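Local coordinates for protein ribose-5-phosphate isomerase RpiB (Thermotoga maritima, PDB 1O1X) that probably interconverts ribose 5-phosphate and ribulose 5-phosphate, as a member of the LacAB/RpiB family of sugar isomerases, at residues Phe24-Lys27 against Glu28-Asn32; Leu116-Gly120 against Arg121-Ala125. All blocks are in the same frame, centred on the assembly; numbering follows the deposited sequence.

Interaction 1: Phe24-Lys27 against Glu28-Asn32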
loop_
_atom_site.group_PDB
_atom_site.type_symbol
_atom_site.label_atom_id
_atom_site.label_comp_id
_atom_site.label_asym_id
_atom_site.label_seq_id
_atom_site.Cartn_x
_atom_site.Cartn_y
_atom_site.Cartn_z
ATOM N N PHE A 24 -15.167 8.707 10.626
ATOM C CA PHE A 24 -16.625 8.664 10.625
ATOM C C PHE A 24 -17.192 8.426 9.222
ATOM O O PHE A 24 -18.127 7.662 9.039
ATOM C CB PHE A 24 -17.231 9.977 11.201
ATOM C CG PHE A 24 -18.758 10.046 11.135
ATOM C CD1 PHE A 24 -19.542 9.293 11.993
ATOM C CD2 PHE A 24 -19.394 10.850 10.218
ATOM C CE1 PHE A 24 -20.925 9.337 11.912
ATOM C CE2 PHE A 24 -20.765 10.894 10.154
ATOM C CZ PHE A 24 -21.525 10.128 10.997
ATOM N N GLU A 25 -16.667 9.121 8.227
ATOM C CA GLU A 25 -17.211 9.020 6.880
ATOM C C GLU A 25 -17.087 7.625 6.318
ATOM O O GLU A 25 -18.057 7.072 5.780
ATOM C CB GLU A 25 -16.530 10.018 5.971
ATOM C CG GLU A 25 -17.067 10.065 4.551
ATOM C CD GLU A 25 -16.164 10.927 3.659
ATOM O OE1 GLU A 25 -16.034 12.128 3.946
ATOM O OE2 GLU A 25 -15.517 10.360 2.732
ATOM N N LEU A 26 -15.922 7.017 6.481
ATOM C CA LEU A 26 -15.719 5.677 5.959
ATOM C C LEU A 26 -16.552 4.690 6.779
ATOM O O LEU A 26 -17.075 3.733 6.229
ATOM C CB LEU A 26 -14.255 5.285 5.925
ATOM C CG LEU A 26 -13.950 3.906 5.323
ATOM C CD1 LEU A 26 -14.397 3.781 3.909
ATOM C CD2 LEU A 26 -12.496 3.550 5.422
ATOM N N LYS A 27 -16.648 4.911 8.095
ATOM C CA LYS A 27 -17.425 4.033 8.979
ATOM C C LYS A 27 -18.879 3.971 8.483
ATOM O O LYS A 27 -19.459 2.926 8.397
ATOM C CB LYS A 27 -17.364 4.530 10.428
ATOM C CG LYS A 27 -18.102 3.637 11.446
ATOM C CD LYS A 27 -19.505 4.050 11.765
ATOM C CE LYS A 27 -19.523 5.198 12.781
ATOM N NZ LYS A 27 -20.921 5.712 12.978
ATOM N N GLU A 28 -19.453 5.126 8.182
ATOM C CA GLU A 28 -20.788 5.225 7.641
ATOM C C GLU A 28 -20.955 4.482 6.311
ATOM O O GLU A 28 -21.946 3.772 6.109
ATOM C CB GLU A 28 -21.157 6.702 7.480
ATOM C CG GLU A 28 -21.321 7.441 8.817
ATOM C CD GLU A 28 -22.534 6.942 9.596
ATOM O OE1 GLU A 28 -23.663 7.159 9.113
ATOM O OE2 GLU A 28 -22.357 6.298 10.665
ATOM N N LYS A 29 -19.989 4.637 5.402
ATOM C CA LYS A 29 -20.034 3.939 4.127
ATOM C C LYS A 29 -19.944 2.421 4.297
ATOM O O LYS A 29 -20.674 1.691 3.672
ATOM C CB LYS A 29 -18.926 4.455 3.223
ATOM C CG LYS A 29 -19.189 5.883 2.759
ATOM C CD LYS A 29 -18.041 6.423 1.969
ATOM C CE LYS A 29 -18.437 7.750 1.314
ATOM N NZ LYS A 29 -17.212 8.460 0.838
ATOM N N VAL A 30 -19.092 1.965 5.180
ATOM C CA VAL A 30 -18.938 0.538 5.461
ATOM C C VAL A 30 -20.195 -0.035 6.106
ATOM O O VAL A 30 -20.683 -1.105 5.740
ATOM C CB VAL A 30 -17.687 0.269 6.309
ATOM C CG1 VAL A 30 -17.683 -1.139 6.839
ATOM C CG2 VAL A 30 -16.411 0.511 5.455
ATOM N N LYS A 31 -20.732 0.683 7.073
ATOM C CA LYS A 31 -22.002 0.314 7.682
ATOM C C LYS A 31 -23.103 0.170 6.661
ATOM O O LYS A 31 -23.775 -0.847 6.640
ATOM C CB LYS A 31 -22.412 1.323 8.714
ATOM C CG LYS A 31 -23.774 1.044 9.319
ATOM C CD LYS A 31 -24.065 1.971 10.452
ATOM C CE LYS A 31 -24.448 3.327 10.002
ATOM N NZ LYS A 31 -25.040 3.935 11.218
ATOM N N ASN A 32 -23.262 1.166 5.798
ATOM C CA ASN A 32 -24.312 1.126 4.786
ATOM C C ASN A 32 -24.108 0.033 3.757
ATOM O O ASN A 32 -25.048 -0.549 3.281
ATOM C CB ASN A 32 -24.428 2.478 4.135
ATOM C CG ASN A 32 -24.958 3.538 5.090
ATOM O OD1 ASN A 32 -25.570 3.223 6.109
ATOM N ND2 ASN A 32 -24.688 4.806 4.777
#
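Lys-27 and Glu-28, neighbours in sequence, meet through their charged ends: NZ of Lys-27 lies 2.8 Å from OE2 of Glu-28 and reaches that oxygen nearly along its C-O bond. The lysine chain gets there by folding at its second and third torsions (chi2 -95°, chi3 -80°), which turns it alongside the glutamate. The same NZ serves Asp-43 and the carbonyl of Thr-46, so this ammonium has several acceptors, which suits its buried place. Lys-31 closes the salt-bridge network from one turn on; its bond to Glu-28 is long, NZ to OE2 3.6 Å, and its stronger partner is Asp-43. Two lysines thus share two carboxylates, which probably eases the closeness of Glu-28 to Asp-43. All this lies on helix 24-36, the crossover of the beta-alpha-beta unit that leads from strand 14-18 to strand 40-43, where Asp-43 stands. Within the helix, i to i+4 bonds pair the N-H groups of residues 28 to 32 with the carbonyls of residues 24 to 28, among them Glu-28 N to Phe-24 O at 3.0 Å. On that turn CG of Glu-28 sits over one face of the Phe-24 ring, 3.7 Å from its centroid, in a CH-pi contact, the carboxylate plane nearly parallel to the ring, 11° apart. Glu-25 and Lys-29, both long enough to span a turn, run side by side; NZ of Lys-29 approaches OE2 of Glu-25 from above the carboxylate plane at 3.2 Å. Facing the protein interior, Leu-26 CD1 meets Val-30 CG2 at 4.1 Å, branched apolar groups suited to packing against helix 125-137.

Interaction 2: Leu116-Gly120 against Arg121-Ala125; sequences LVLPG and RLIGA
Ile-123 holds CG1 between its backbone N and carbonyl carbon (chi1 63°), which carries CD1 back to the CD2 of Leu-118, 4.1 Å away, and sets CG1 beside the Pro-119 carbonyl. CG2, by the same rotation, comes 4.0 Å from CG of Pro-119. Leu-122 has its CG anti to the carbonyl carbon (chi1 -60°), and its CD1 reaches CB of Pro-119 at 3.7 Å, so the compact proline ring is touched by both residues, each at about a right angle. The chain here leaves strand 115-117 of the parallel sheet and turns back toward helix 125-137, with Gly-124 as its N-cap. Pro-119 O closes a type I beta turn by accepting from Leu-122 N at 3.1 Å, well above the carbonyl plane, and an i to i+4 bond from Ile-123 N, nearly head-on at 3.2 Å, extends it. A water donates to Gly-120 O at 2.8 Å and to Ile-123 O at 2.7 Å, bridging two carbonyl oxygens that converge on it. An alanine at Ile-123 would take away CG1, CG2 and CD1, and would probably open a gap beside Pro-119 and Leu-118. Arg-121, predicted to bind the sugar phosphate, folds at chi2 and chi3, with CB, CG and CD beside the Gly-120 carbonyl; its long cationic chain suits such a ligand. Leu-122 packs on Trp-130 of the second subunit and Met-103 of the third.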
loop_
_atom_site.group_PDB
_atom_site.type_symbol
_atom_site.label_atom_id
_atom_site.label_comp_id
_atom_site.label_asym_id
_atom_site.label_seq_id
_atom_site.Cartn_x
_atom_site.Cartn_y
_atom_site.Cartn_z
ATOM N N LEU A 116 -11.564 -6.383 12.509
ATOM C CA LEU A 116 -10.929 -5.771 11.356
ATOM C C LEU A 116 -10.731 -4.280 11.660
ATOM O O LEU A 116 -11.661 -3.597 12.029
ATOM C CB LEU A 116 -11.789 -5.937 10.104
ATOM C CG LEU A 116 -11.431 -5.086 8.875
ATOM C CD1 LEU A 116 -10.064 -5.497 8.400
ATOM C CD2 LEU A 116 -12.461 -5.247 7.788
ATOM N N VAL A 117 -9.521 -3.794 11.478
ATOM C CA VAL A 117 -9.257 -2.390 11.657
ATOM C C VAL A 117 -8.926 -1.779 10.296
ATOM O O VAL A 117 -8.060 -2.292 9.553
ATOM C CB VAL A 117 -8.077 -2.152 12.673
ATOM C CG1 VAL A 117 -7.762 -0.667 12.798
ATOM C CG2 VAL A 117 -8.373 -2.789 14.029
ATOM N N LEU A 118 -9.562 -0.657 10.012
ATOM C CA LEU A 118 -9.398 0.051 8.769
ATOM C C LEU A 118 -8.961 1.492 8.993
ATOM O O LEU A 118 -9.419 2.148 9.906
ATOM C CB LEU A 118 -10.719 0.087 7.992
ATOM C CG LEU A 118 -11.335 -1.238 7.605
ATOM C CD1 LEU A 118 -12.764 -1.045 7.114
ATOM C CD2 LEU A 118 -10.489 -1.906 6.549
ATOM N N PRO A 119 -8.088 1.980 8.127
ATOM C CA PRO A 119 -7.671 3.376 8.151
ATOM C C PRO A 119 -8.578 4.325 7.345
ATOM O O PRO A 119 -8.461 4.442 6.099
ATOM C CB PRO A 119 -6.312 3.324 7.521
ATOM C CG PRO A 119 -6.400 2.242 6.559
ATOM C CD PRO A 119 -7.385 1.225 7.092
ATOM N N GLY A 120 -9.385 5.079 8.070
ATOM C CA GLY A 120 -10.426 5.925 7.503
ATOM C C GLY A 120 -9.992 7.067 6.652
ATOM O O GLY A 120 -10.760 7.538 5.858
ATOM N N ARG A 121 -8.765 7.544 6.799
ATOM C CA ARG A 121 -8.236 8.593 5.936
ATOM C C ARG A 121 -7.284 8.120 4.860
ATOM O O ARG A 121 -6.847 8.929 4.052
ATOM C CB ARG A 121 -7.464 9.607 6.771
ATOM C CG ARG A 121 -8.249 10.252 7.844
ATOM C CD ARG A 121 -9.445 10.994 7.391
ATOM N NE ARG A 121 -9.592 12.180 8.221
ATOM C CZ ARG A 121 -10.573 13.038 8.104
ATOM N NH1 ARG A 121 -11.522 12.857 7.172
ATOM N NH2 ARG A 121 -10.602 14.092 8.925
ATOM N N LEU A 122 -6.891 6.853 4.897
ATOM C CA LEU A 122 -5.855 6.346 4.037
ATOM C C LEU A 122 -6.407 5.555 2.841
ATOM O O LEU A 122 -5.819 5.612 1.771
ATOM C CB LEU A 122 -4.881 5.471 4.799
ATOM C CG LEU A 122 -4.110 6.096 5.965
ATOM C CD1 LEU A 122 -3.161 5.045 6.488
ATOM C CD2 LEU A 122 -3.395 7.359 5.621
ATOM N N ILE A 123 -7.497 4.802 3.028
ATOM C CA ILE A 123 -8.035 3.990 1.957
ATOM C C ILE A 123 -9.368 4.501 1.436
ATOM O O ILE A 123 -10.131 5.177 2.117
ATOM C CB ILE A 123 -8.177 2.476 2.309
ATOM C CG1 ILE A 123 -9.160 2.255 3.453
ATOM C CG2 ILE A 123 -6.796 1.840 2.561
ATOM C CD1 ILE A 123 -9.466 0.713 3.619
ATOM N N GLY A 124 -9.632 4.105 0.208
ATOM C CA GLY A 124 -10.880 4.374 -0.464
ATOM C C GLY A 124 -11.944 3.406 -0.024
ATOM O O GLY A 124 -11.679 2.285 0.383
ATOM N N ALA A 125 -13.169 3.852 -0.129
ATOM C CA ALA A 125 -14.309 3.075 0.246
ATOM C C ALA A 125 -14.421 1.764 -0.510
ATOM O O ALA A 125 -14.675 0.729 0.098
ATOM C CB ALA A 125 -15.517 3.902 0.042
HETATM O O HOH W 1 -11.621 7.168 3.217
#

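How the interactions relate
Interaction 1 lies well before interaction 2 in the sequence, yet their centres are only 10 Å apart, and they meet mainly through Leu-26. Its CD1 lies 3.7 Å from CA of Ala-125, while CD2 lies 3.8 Å from CA of Gly-120, so helix 24-36 is seated on the loop that leads into helix 125-137. Interaction 2 contributes Arg-121 to the predicted ribulose 5-phosphate site and interaction 1 borders it: the side chain of Phe-24 is about 5 Å from that of His-21. A bound MPD, probably from the crystallisation liquor, lies about 3 Å from the Ile-123 side chain. Both interactions touch the second subunit, interaction 1 through weak, long Glu-25 to Lys-29 ion pairs.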